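Local coordinates for protein epoxide hydrolase (Aspergillus niger, PDB 3G0I) that probably catalyses the hydrolysis of epoxides to vicinal diols, as a member of the alpha/beta-hydrolase superfamily, at residues A[211-216]-A[344-349]; A[280-285]-A[370-375]; A[67-72]-A[288-293]; A[36-41]-A[267-272]. All coordinates share one frame; numbering follows the deposited sequence. Where two conformers were deposited one is given.

Contact 1. Residues A[211-216]-A[344-349]; sequences LNLCAM and PKDLCP. With VPR (2-propylpentanamide), chain C.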
# COMPACT_ATOMS: atom_id res chain seq x y z
N LEU A 211 1.78 29.29 -2.26
CA LEU A 211 1.72 27.89 -1.88
C LEU A 211 1.46 27.70 -0.38
O LEU A 211 1.85 28.54 0.44
CB LEU A 211 3.02 27.16 -2.26
CG LEU A 211 3.52 27.22 -3.72
CD1 LEU A 211 4.81 26.43 -3.87
CD2 LEU A 211 2.45 26.71 -4.71
N ASN A 212 0.82 26.59 -0.04
CA ASN A 212 0.76 26.17 1.35
C ASN A 212 1.42 24.79 1.55
O ASN A 212 1.16 24.10 2.54
CB ASN A 212 -0.68 26.23 1.90
CG ASN A 212 -1.62 25.25 1.21
OD1 ASN A 212 -1.96 24.20 1.76
ND2 ASN A 212 -2.05 25.60 0.00
N LEU A 213 2.27 24.41 0.60
CA LEU A 213 3.14 23.23 0.74
C LEU A 213 4.46 23.47 0.01
O LEU A 213 4.46 23.92 -1.13
CB LEU A 213 2.47 21.95 0.18
CG LEU A 213 3.30 20.66 0.25
CD1 LEU A 213 3.51 20.20 1.70
CD2 LEU A 213 2.67 19.53 -0.57
N CYS A 214 5.58 23.17 0.67
CA CYS A 214 6.89 23.24 0.01
C CYS A 214 7.72 22.03 0.40
O CYS A 214 8.64 22.14 1.21
CB CYS A 214 7.62 24.54 0.38
SG CYS A 214 9.13 24.85 -0.61
N ALA A 215 7.39 20.88 -0.17
CA ALA A 215 8.06 19.62 0.15
C ALA A 215 9.50 19.65 -0.36
O ALA A 215 9.72 19.73 -1.57
CB ALA A 215 7.29 18.44 -0.44
N MET A 216 10.47 19.60 0.55
CA MET A 216 11.89 19.74 0.17
C MET A 216 12.90 19.12 1.13
O MET A 216 12.63 18.93 2.31
CB MET A 216 12.25 21.22 -0.05
CG MET A 216 12.18 22.08 1.21
SD MET A 216 12.59 23.80 0.87
CE MET A 216 14.30 23.64 0.36
N PRO A 344 1.10 24.43 10.67
CA PRO A 344 2.07 23.54 11.34
C PRO A 344 1.81 22.04 11.23
O PRO A 344 2.75 21.25 11.33
CB PRO A 344 1.98 23.97 12.82
CG PRO A 344 0.61 24.55 12.95
CD PRO A 344 0.35 25.25 11.65
N LYS A 345 0.55 21.64 11.05
CA LYS A 345 0.20 20.22 11.01
C LYS A 345 0.09 19.64 9.60
O LYS A 345 -0.23 18.46 9.42
CB LYS A 345 -1.03 19.92 11.88
CG LYS A 345 -0.76 20.23 13.36
CD LYS A 345 -1.68 19.49 14.30
CE LYS A 345 -1.32 19.83 15.75
NZ LYS A 345 -2.40 19.45 16.71
N ASP A 346 0.41 20.45 8.59
CA ASP A 346 0.68 19.90 7.28
C ASP A 346 1.92 19.01 7.43
O ASP A 346 2.63 19.09 8.46
CB ASP A 346 0.88 21.00 6.22
CG ASP A 346 0.57 20.52 4.80
OD1 ASP A 346 0.51 19.29 4.57
OD2 ASP A 346 0.36 21.36 3.90
N LEU A 347 2.18 18.17 6.44
CA LEU A 347 3.08 17.02 6.64
C LEU A 347 4.57 17.28 6.46
O LEU A 347 5.39 16.49 6.93
CB LEU A 347 2.63 15.86 5.75
CG LEU A 347 1.20 15.53 6.16
CD1 LEU A 347 0.37 15.20 4.95
CD2 LEU A 347 1.19 14.43 7.22
N CYS A 348 4.91 18.38 5.79
CA CYS A 348 6.30 18.72 5.50
C CYS A 348 6.63 20.13 6.00
O CYS A 348 6.95 21.02 5.20
CB CYS A 348 6.57 18.59 4.00
SG CYS A 348 6.27 16.92 3.39
N PRO A 349 6.57 20.34 7.34
CA PRO A 349 6.76 21.69 7.88
C PRO A 349 8.23 22.12 7.84
O PRO A 349 8.94 21.96 8.83
CB PRO A 349 6.24 21.58 9.32
CG PRO A 349 6.20 20.13 9.65
CD PRO A 349 6.40 19.33 8.40
C5 VPR C . 2.23 15.35 -3.81
C4 VPR C . 2.38 14.28 -2.77
C3 VPR C . 2.06 14.95 -1.44
C2 VPR C . 1.45 13.99 -0.42
C3A VPR C . 1.18 14.67 0.92
C4A VPR C . 2.43 15.36 1.46
C5A VPR C . 2.06 16.76 1.87
C1 VPR C . 0.18 13.37 -0.94
N VPR C . -0.83 14.08 -1.19
O VPR C . 0.16 12.07 -1.14
O HOH W 1 -1.18 23.38 4.64
O HOH W 2 5.48 22.66 3.33
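Cys348 and Asp346 lean against Leu213, and no direct hydrogen bond joins the two segments. The CB of Cys348 packs 4.2 Å from Leu213 CD1, while its SG touches the methyl of Ala215. Leu213 has its CG trans to the backbone N (chi1 179°), which sends the branch across the Asp346 side chain at about a right angle; its CD1 ends 3.7 Å from C5A of the bound 2-propylpentanamide, so the leucine lines the ligand pocket. Asp346 OD2 stands 3.2 Å from Asn212 O, two acceptors with no bond between them; a water 2.6 Å from OD2 is also within bonding distance of Asn212 OD1, while Asn212 ND2 bonds to Gln187. A second water stitches the backbones, accepting from Cys214 N at 2.7 Å and donating to Cys348 O at 2.9 Å. The other oxygen, Asp346 OD1, receives Leu347 N on its anti side, 26° out of the carboxylate plane, and also bonds His372 ND1, consistent with the acid of an Asp-His-Asp catalytic triad. Both loops leave the ends of adjoining parallel strands, 206-211 and 337-342. Helix 191-202 touches Leu213 through Ser193, and helix 230-245 packs Met239 against Cys348.

Contact 2. Residues A[280-285]-A[370-375]; sequences LQWVDK and GGHFAA. With VPR (2-propylpentanamide), chain C.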
# COMPACT_ATOMS: atom_id res chain seq x y z
N LEU A 280 -8.12 11.57 8.50
CA LEU A 280 -7.93 11.49 9.96
C LEU A 280 -6.56 11.98 10.45
O LEU A 280 -6.48 12.72 11.45
CB LEU A 280 -8.16 10.04 10.43
CG LEU A 280 -9.58 9.47 10.33
CD1 LEU A 280 -9.58 7.99 10.71
CD2 LEU A 280 -10.55 10.26 11.23
N GLN A 281 -5.50 11.56 9.77
CA GLN A 281 -4.13 11.83 10.22
C GLN A 281 -3.56 13.16 9.74
O GLN A 281 -2.65 13.70 10.36
CB GLN A 281 -3.17 10.71 9.81
CG GLN A 281 -3.53 9.32 10.33
CD GLN A 281 -2.46 8.26 10.07
OE1 GLN A 281 -1.58 8.41 9.19
NE2 GLN A 281 -2.52 7.17 10.84
N TRP A 282 -4.10 13.70 8.65
CA TRP A 282 -3.48 14.88 8.01
C TRP A 282 -4.02 16.24 8.44
O TRP A 282 -3.47 17.28 8.07
CB TRP A 282 -3.55 14.77 6.49
CG TRP A 282 -2.70 13.68 5.90
CD1 TRP A 282 -1.87 12.80 6.57
CD2 TRP A 282 -2.55 13.38 4.51
NE1 TRP A 282 -1.24 11.97 5.67
CE2 TRP A 282 -1.64 12.31 4.40
CE3 TRP A 282 -3.12 13.91 3.34
CZ2 TRP A 282 -1.28 11.75 3.17
CZ3 TRP A 282 -2.76 13.36 2.11
CH2 TRP A 282 -1.85 12.28 2.04
N VAL A 283 -5.09 16.23 9.22
CA VAL A 283 -5.70 17.48 9.71
C VAL A 283 -5.18 17.87 11.10
O VAL A 283 -4.55 17.07 11.78
CB VAL A 283 -7.24 17.35 9.79
CG1 VAL A 283 -7.85 17.17 8.39
CG2 VAL A 283 -7.64 16.22 10.73
N ASP A 284 -5.47 19.12 11.49
CA ASP A 284 -5.25 19.56 12.87
C ASP A 284 -6.45 19.14 13.73
O ASP A 284 -6.36 18.19 14.52
CB ASP A 284 -5.00 21.07 12.93
CG ASP A 284 -4.71 21.58 14.34
OD1 ASP A 284 -4.43 22.79 14.46
OD2 ASP A 284 -4.75 20.79 15.32
N LYS A 285 -7.58 19.82 13.57
CA LYS A 285 -8.81 19.40 14.26
C LYS A 285 -9.56 18.38 13.40
O LYS A 285 -9.59 18.53 12.17
CB LYS A 285 -9.72 20.59 14.56
CG LYS A 285 -9.03 21.82 15.13
CD LYS A 285 -8.47 21.61 16.54
CE LYS A 285 -7.37 22.65 16.87
NZ LYS A 285 -7.58 24.01 16.25
N GLY A 370 -4.02 24.51 12.25
CA GLY A 370 -4.37 24.04 10.91
C GLY A 370 -3.40 22.99 10.41
O GLY A 370 -2.19 23.07 10.65
N GLY A 371 -3.95 22.00 9.69
CA GLY A 371 -3.15 20.94 9.11
C GLY A 371 -3.07 21.01 7.59
O GLY A 371 -3.02 22.10 7.01
N HIS A 372 -3.10 19.84 6.96
CA HIS A 372 -2.78 19.72 5.54
C HIS A 372 -3.86 20.29 4.61
O HIS A 372 -3.55 20.90 3.58
CB HIS A 372 -2.48 18.25 5.21
CG HIS A 372 -2.46 17.95 3.74
ND1 HIS A 372 -1.33 18.11 2.97
CD2 HIS A 372 -3.45 17.54 2.90
CE1 HIS A 372 -1.62 17.78 1.72
NE2 HIS A 372 -2.90 17.44 1.65
N PHE A 373 -5.12 20.11 4.99
CA PHE A 373 -6.22 20.56 4.15
C PHE A 373 -6.57 22.00 4.48
O PHE A 373 -7.65 22.28 4.99
CB PHE A 373 -7.44 19.65 4.32
CG PHE A 373 -7.22 18.23 3.87
CD1 PHE A 373 -6.87 17.24 4.80
CD2 PHE A 373 -7.37 17.88 2.53
CE1 PHE A 373 -6.66 15.93 4.40
CE2 PHE A 373 -7.16 16.57 2.11
CZ PHE A 373 -6.81 15.58 3.04
N ALA A 374 -5.64 22.91 4.18
CA ALA A 374 -5.73 24.30 4.63
C ALA A 374 -7.06 24.95 4.27
O ALA A 374 -7.71 25.56 5.12
CB ALA A 374 -4.57 25.14 4.09
N ALA A 375 -7.47 24.80 3.00
CA ALA A 375 -8.71 25.41 2.51
C ALA A 375 -9.95 24.89 3.25
O ALA A 375 -10.88 25.65 3.49
CB ALA A 375 -8.85 25.23 0.99
C5 VPR C . 2.23 15.35 -3.81
C4 VPR C . 2.38 14.28 -2.77
C3 VPR C . 2.06 14.95 -1.44
C2 VPR C . 1.45 13.99 -0.42
C3A VPR C . 1.18 14.67 0.92
C4A VPR C . 2.43 15.36 1.46
C5A VPR C . 2.06 16.76 1.87
C1 VPR C . 0.18 13.37 -0.94
N VPR C . -0.83 14.08 -1.19
O VPR C . 0.16 12.07 -1.14
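Trp282 O accepts His372 N at 2.8 Å in a nearly straight bond, and next to it the CA atoms of Val283 and Gly371 come within 4.3 Å, which the lack of a side chain at Gly371 permits. Asp284 OD1 takes Gly370 N with its anti lone pair at 2.8 Å, 175° at the hydrogen. These two bonds join the loop carrying His372, the predicted proton donor, to segment 280-285. With CG trans to the backbone N (chi1 167°), the imidazole is carried alongside Trp282, pointing the same way, its ND1 bonded to Asp346 OD1. Trp282 turns an edge to the imidazole face in a T-shaped pair, planes at 64° and centroids 5.0 Å apart; CE3 is the atom over that face. Beyond it, Trp282 CH2 reaches C1 of the bound amide at 3.8 Å. Phe373, at the centre of an inverse gamma turn, receives His372 CD2 over the middle of its ring and Val283 CG1 at 3.7 Å from its CD1. Glu377, in helix 374-377, gathers the backbone N atoms of Asp284, Gly371 and Phe373, while Tyr279 of helix 268-281 stacks on Phe373.

Contact 3. Residues A[67-72]-A[288-293]; sequences LSEFDW and PSETIL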
# COMPACT_ATOMS: atom_id res chain seq x y z
N LEU A 67 -24.38 3.61 5.53
CA LEU A 67 -25.62 2.88 5.22
C LEU A 67 -26.87 3.59 5.69
O LEU A 67 -27.90 3.57 5.01
CB LEU A 67 -25.58 1.49 5.84
CG LEU A 67 -24.75 0.38 5.21
CD1 LEU A 67 -24.71 -0.82 6.15
CD2 LEU A 67 -25.32 -0.03 3.86
N SER A 68 -26.78 4.25 6.85
CA SER A 68 -27.96 4.72 7.56
C SER A 68 -28.11 6.24 7.68
O SER A 68 -29.23 6.74 7.66
CB SER A 68 -27.98 4.08 8.95
OG SER A 68 -27.84 2.67 8.82
N GLU A 69 -27.01 6.96 7.82
CA GLU A 69 -27.07 8.40 8.08
C GLU A 69 -26.74 9.21 6.83
O GLU A 69 -27.24 10.32 6.65
CB GLU A 69 -26.11 8.77 9.22
CG GLU A 69 -26.15 10.24 9.64
CD GLU A 69 -25.02 10.61 10.58
OE1 GLU A 69 -23.86 10.73 10.11
OE2 GLU A 69 -25.31 10.80 11.79
N PHE A 70 -25.91 8.64 5.96
CA PHE A 70 -25.41 9.38 4.81
C PHE A 70 -26.46 9.61 3.71
O PHE A 70 -27.19 8.69 3.32
CB PHE A 70 -24.18 8.67 4.24
CG PHE A 70 -23.65 9.28 2.98
CD1 PHE A 70 -22.78 10.35 3.03
CD2 PHE A 70 -24.02 8.77 1.74
CE1 PHE A 70 -22.29 10.93 1.86
CE2 PHE A 70 -23.53 9.34 0.57
CZ PHE A 70 -22.66 10.41 0.64
N ASP A 71 -26.50 10.84 3.21
CA ASP A 71 -27.34 11.20 2.07
C ASP A 71 -26.51 12.01 1.08
O ASP A 71 -26.00 13.10 1.40
CB ASP A 71 -28.54 12.03 2.54
CG ASP A 71 -29.63 12.17 1.48
OD1 ASP A 71 -30.70 12.72 1.83
OD2 ASP A 71 -29.45 11.74 0.31
N TRP A 72 -26.36 11.45 -0.12
CA TRP A 72 -25.66 12.11 -1.22
C TRP A 72 -26.32 13.41 -1.67
O TRP A 72 -25.63 14.38 -1.99
CB TRP A 72 -25.57 11.15 -2.42
CG TRP A 72 -24.93 11.76 -3.62
CD1 TRP A 72 -25.55 12.16 -4.76
CD2 TRP A 72 -23.54 12.07 -3.78
NE1 TRP A 72 -24.63 12.68 -5.64
CE2 TRP A 72 -23.38 12.64 -5.07
CE3 TRP A 72 -22.40 11.91 -2.97
CZ2 TRP A 72 -22.14 13.06 -5.56
CZ3 TRP A 72 -21.16 12.33 -3.46
CH2 TRP A 72 -21.05 12.89 -4.75
N PRO A 288 -15.65 16.66 10.41
CA PRO A 288 -16.90 15.92 10.62
C PRO A 288 -16.84 14.59 9.88
O PRO A 288 -16.27 14.52 8.78
CB PRO A 288 -17.96 16.82 9.98
CG PRO A 288 -17.36 18.19 9.98
CD PRO A 288 -15.89 17.99 9.81
N SER A 289 -17.41 13.54 10.47
CA SER A 289 -17.44 12.22 9.85
C SER A 289 -18.14 12.22 8.49
O SER A 289 -17.67 11.57 7.55
CB SER A 289 -18.06 11.19 10.79
OG SER A 289 -17.11 10.81 11.77
N GLU A 290 -19.23 12.97 8.38
CA GLU A 290 -19.96 13.12 7.12
C GLU A 290 -19.16 13.75 5.99
O GLU A 290 -19.35 13.40 4.83
CB GLU A 290 -21.26 13.90 7.35
CG GLU A 290 -22.36 13.03 7.94
CD GLU A 290 -22.92 12.03 6.93
OE1 GLU A 290 -23.30 12.46 5.81
OE2 GLU A 290 -22.99 10.82 7.27
N THR A 291 -18.26 14.66 6.32
CA THR A 291 -17.38 15.26 5.32
C THR A 291 -16.48 14.20 4.68
O THR A 291 -16.33 14.17 3.46
CB THR A 291 -16.55 16.39 5.93
OG1 THR A 291 -17.43 17.43 6.37
CG2 THR A 291 -15.57 16.96 4.91
N ILE A 292 -15.92 13.32 5.50
CA ILE A 292 -15.08 12.22 5.02
C ILE A 292 -15.89 11.30 4.10
O ILE A 292 -15.43 10.97 3.01
CB ILE A 292 -14.43 11.41 6.18
CG1 ILE A 292 -13.49 12.31 7.00
CG2 ILE A 292 -13.70 10.16 5.63
CD1 ILE A 292 -12.78 11.64 8.16
N LEU A 293 -17.10 10.93 4.53
CA LEU A 293 -18.00 10.10 3.71
C LEU A 293 -18.36 10.76 2.39
O LEU A 293 -18.41 10.09 1.36
CB LEU A 293 -19.27 9.74 4.49
CG LEU A 293 -19.18 8.70 5.61
CD1 LEU A 293 -20.57 8.43 6.20
CD2 LEU A 293 -18.52 7.41 5.12
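Glu69, in the segment that follows on from helix 56-68, reaches toward Glu290. Its chain is extended as far as CD, and OE1 ends 3.0 Å from Glu290 OE2, the two carboxylates turned 76° against each other. Both are carboxylate oxygens with no hydrogen bond between them; if both acids are ionised, the repulsion would tend to raise the pKa of one or both. Phe70 follows and carries the apolar part of the contact. Its ring slides past Leu293 in the opposite direction, with CD1 3.9 Å from Leu293 CB. Glu290 bends at chi2 (-72°), which folds its carboxylate back toward Phe70: OE2 is 3.7 Å from Phe70 CA, and OE1 is 3.5 Å from Phe70 CD1. Asp71 then turns away to serve as N-cap of the next helix, its OD2 accepting Arg73 N. Next comes Trp72, with Phe70 CZ at the edge of its indole. The contact thus ties the turn between helices 56-68 and 72-79 to helix 289-301, in the helical insertion between strands 206-211 and 337-342, consistent with the cap of this family. Trp66 of helix 56-68 meets Phe70 edge-to-face and touches Leu293, which also packs against Leu272 of helix 268-281.

Contact 4. Residues A[36-41]-A[267-272]; sequences SKIAPP and SPIALL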
# COMPACT_ATOMS: atom_id res chain seq x y z
N SER A 36 -19.81 -5.48 1.85
CA SER A 36 -18.42 -5.41 2.30
C SER A 36 -18.24 -5.99 3.70
O SER A 36 -19.13 -5.89 4.56
CB SER A 36 -17.94 -3.96 2.30
OG SER A 36 -18.46 -3.27 3.41
N LYS A 37 -17.09 -6.60 3.92
CA LYS A 37 -16.77 -7.17 5.21
C LYS A 37 -15.70 -6.34 5.91
O LYS A 37 -14.94 -5.63 5.25
CB LYS A 37 -16.33 -8.63 5.03
CG LYS A 37 -17.43 -9.57 4.48
CD LYS A 37 -18.43 -9.94 5.61
CE LYS A 37 -19.33 -11.13 5.22
NZ LYS A 37 -20.15 -11.64 6.38
N ILE A 38 -15.68 -6.41 7.23
CA ILE A 38 -14.69 -5.73 8.07
C ILE A 38 -13.62 -6.77 8.44
O ILE A 38 -13.94 -7.95 8.63
CB ILE A 38 -15.38 -5.15 9.34
CG1 ILE A 38 -16.45 -4.11 8.97
CG2 ILE A 38 -14.39 -4.53 10.31
CD1 ILE A 38 -15.95 -2.91 8.17
N ALA A 39 -12.36 -6.36 8.49
CA ALA A 39 -11.31 -7.24 9.01
C ALA A 39 -11.70 -7.76 10.40
O ALA A 39 -12.40 -7.07 11.14
CB ALA A 39 -9.98 -6.49 9.08
N PRO A 40 -11.22 -8.97 10.76
CA PRO A 40 -11.35 -9.37 12.16
C PRO A 40 -10.50 -8.41 13.00
O PRO A 40 -9.53 -7.83 12.49
CB PRO A 40 -10.76 -10.79 12.18
CG PRO A 40 -9.78 -10.80 10.99
CD PRO A 40 -10.50 -9.97 9.96
N PRO A 41 -10.88 -8.21 14.27
CA PRO A 41 -10.04 -7.36 15.14
C PRO A 41 -8.64 -7.94 15.26
O PRO A 41 -8.47 -9.16 15.29
CB PRO A 41 -10.76 -7.42 16.50
CG PRO A 41 -12.19 -7.79 16.15
CD PRO A 41 -12.07 -8.71 14.97
N SER A 267 -14.27 -2.18 -3.74
CA SER A 267 -15.21 -1.98 -2.65
C SER A 267 -15.14 -0.55 -2.15
O SER A 267 -14.06 0.01 -2.04
CB SER A 267 -14.86 -2.94 -1.50
OG SER A 267 -15.54 -2.55 -0.31
N PRO A 268 -16.31 0.06 -1.84
CA PRO A 268 -16.29 1.42 -1.28
C PRO A 268 -15.63 1.49 0.10
O PRO A 268 -15.13 2.55 0.49
CB PRO A 268 -17.77 1.82 -1.23
CG PRO A 268 -18.52 0.51 -1.29
CD PRO A 268 -17.67 -0.46 -2.03
N ILE A 269 -15.62 0.37 0.81
CA ILE A 269 -15.01 0.26 2.13
C ILE A 269 -13.48 0.20 2.02
O ILE A 269 -12.78 0.77 2.86
CB ILE A 269 -15.63 -0.93 2.92
CG1 ILE A 269 -17.08 -0.60 3.36
CG2 ILE A 269 -14.77 -1.35 4.12
CD1 ILE A 269 -17.24 0.54 4.41
N ALA A 270 -12.96 -0.47 1.00
CA ALA A 270 -11.52 -0.37 0.68
C ALA A 270 -11.10 1.09 0.52
O ALA A 270 -10.14 1.55 1.16
CB ALA A 270 -11.18 -1.16 -0.57
N LEU A 271 -11.83 1.82 -0.32
CA LEU A 271 -11.54 3.24 -0.60
C LEU A 271 -11.62 4.10 0.66
O LEU A 271 -10.73 4.92 0.93
CB LEU A 271 -12.50 3.78 -1.68
CG LEU A 271 -12.22 5.18 -2.26
CD1 LEU A 271 -10.88 5.21 -3.02
CD2 LEU A 271 -13.34 5.64 -3.15
N LEU A 272 -12.67 3.89 1.45
CA LEU A 272 -12.85 4.62 2.71
C LEU A 272 -11.67 4.42 3.65
O LEU A 272 -11.16 5.39 4.23
CB LEU A 272 -14.17 4.21 3.40
CG LEU A 272 -14.48 4.82 4.78
CD1 LEU A 272 -14.59 6.34 4.74
CD2 LEU A 272 -15.76 4.21 5.40
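Ser36 and Ile269 meet without any flat side chain between them: neither segment brings an aromatic ring, amide or carboxylate, so the contact has no ring faces or edges and rests on a hydroxyl, methylenes and methyls. The motif is a serine N-cap. Ser267 stands just before helix 268-281, and its OG accepts Ile269 N at 3.1 Å, bent to 141° at the hydrogen, which satisfies one N-H of the first turn. Against this helix start comes Ser36, the residue at which the chain leaves helix 23-35. Its CB lies 3.8 Å from the capping Ser267 OG and 3.6 Å from Ile269 CG1. In the conformer given, Ser36 OG sits between its own backbone N and carbonyl carbon (chi1 77°) and bonds to Val33 O; as two conformers were deposited, both this bond and the very short approach of OG to Ile269 CG1 are doubtful. Helix 56-68 adjoins, with Arg63 on Ser36 and Leu59 on Ile38. The contact lies at the interface with the second subunit: Ser265 of that subunit packs on Lys37 and Ala39, and its Ser266 on Ser267. Ile269 holds its CG2 trans to the backbone N and thereby offers it to the outgoing loop, 4.4 Å from Lys37 O and 4.5 Å from Ile38 CD1.

Overall arrangement
Contacts 1 and 2 adjoin, centres about 11 Å apart, and both touch the bound amide; the probable Asp346-His372 hydrogen bond and a salt bridge from Lys345 to Asp284 join them. Contacts 3 and 4, centres about 16 Å apart and away from the predicted active site, meet through Leu272 packing on Ile292 and Leu293, where the N-terminal region meets helices 268-281 and 289-301. Helix 268-281 spans both regions: its start serves contact 4 and its end contact 2, centres about 24 Å apart. Along the chain the first segments run 36-41, 67-72, 211-216 and 280-285, and contact 4 closes before contact 2 opens. Distant sequence parts thus frame the predicted active-site pocket, while contact 4 alone of the outer pair lies against the second subunit.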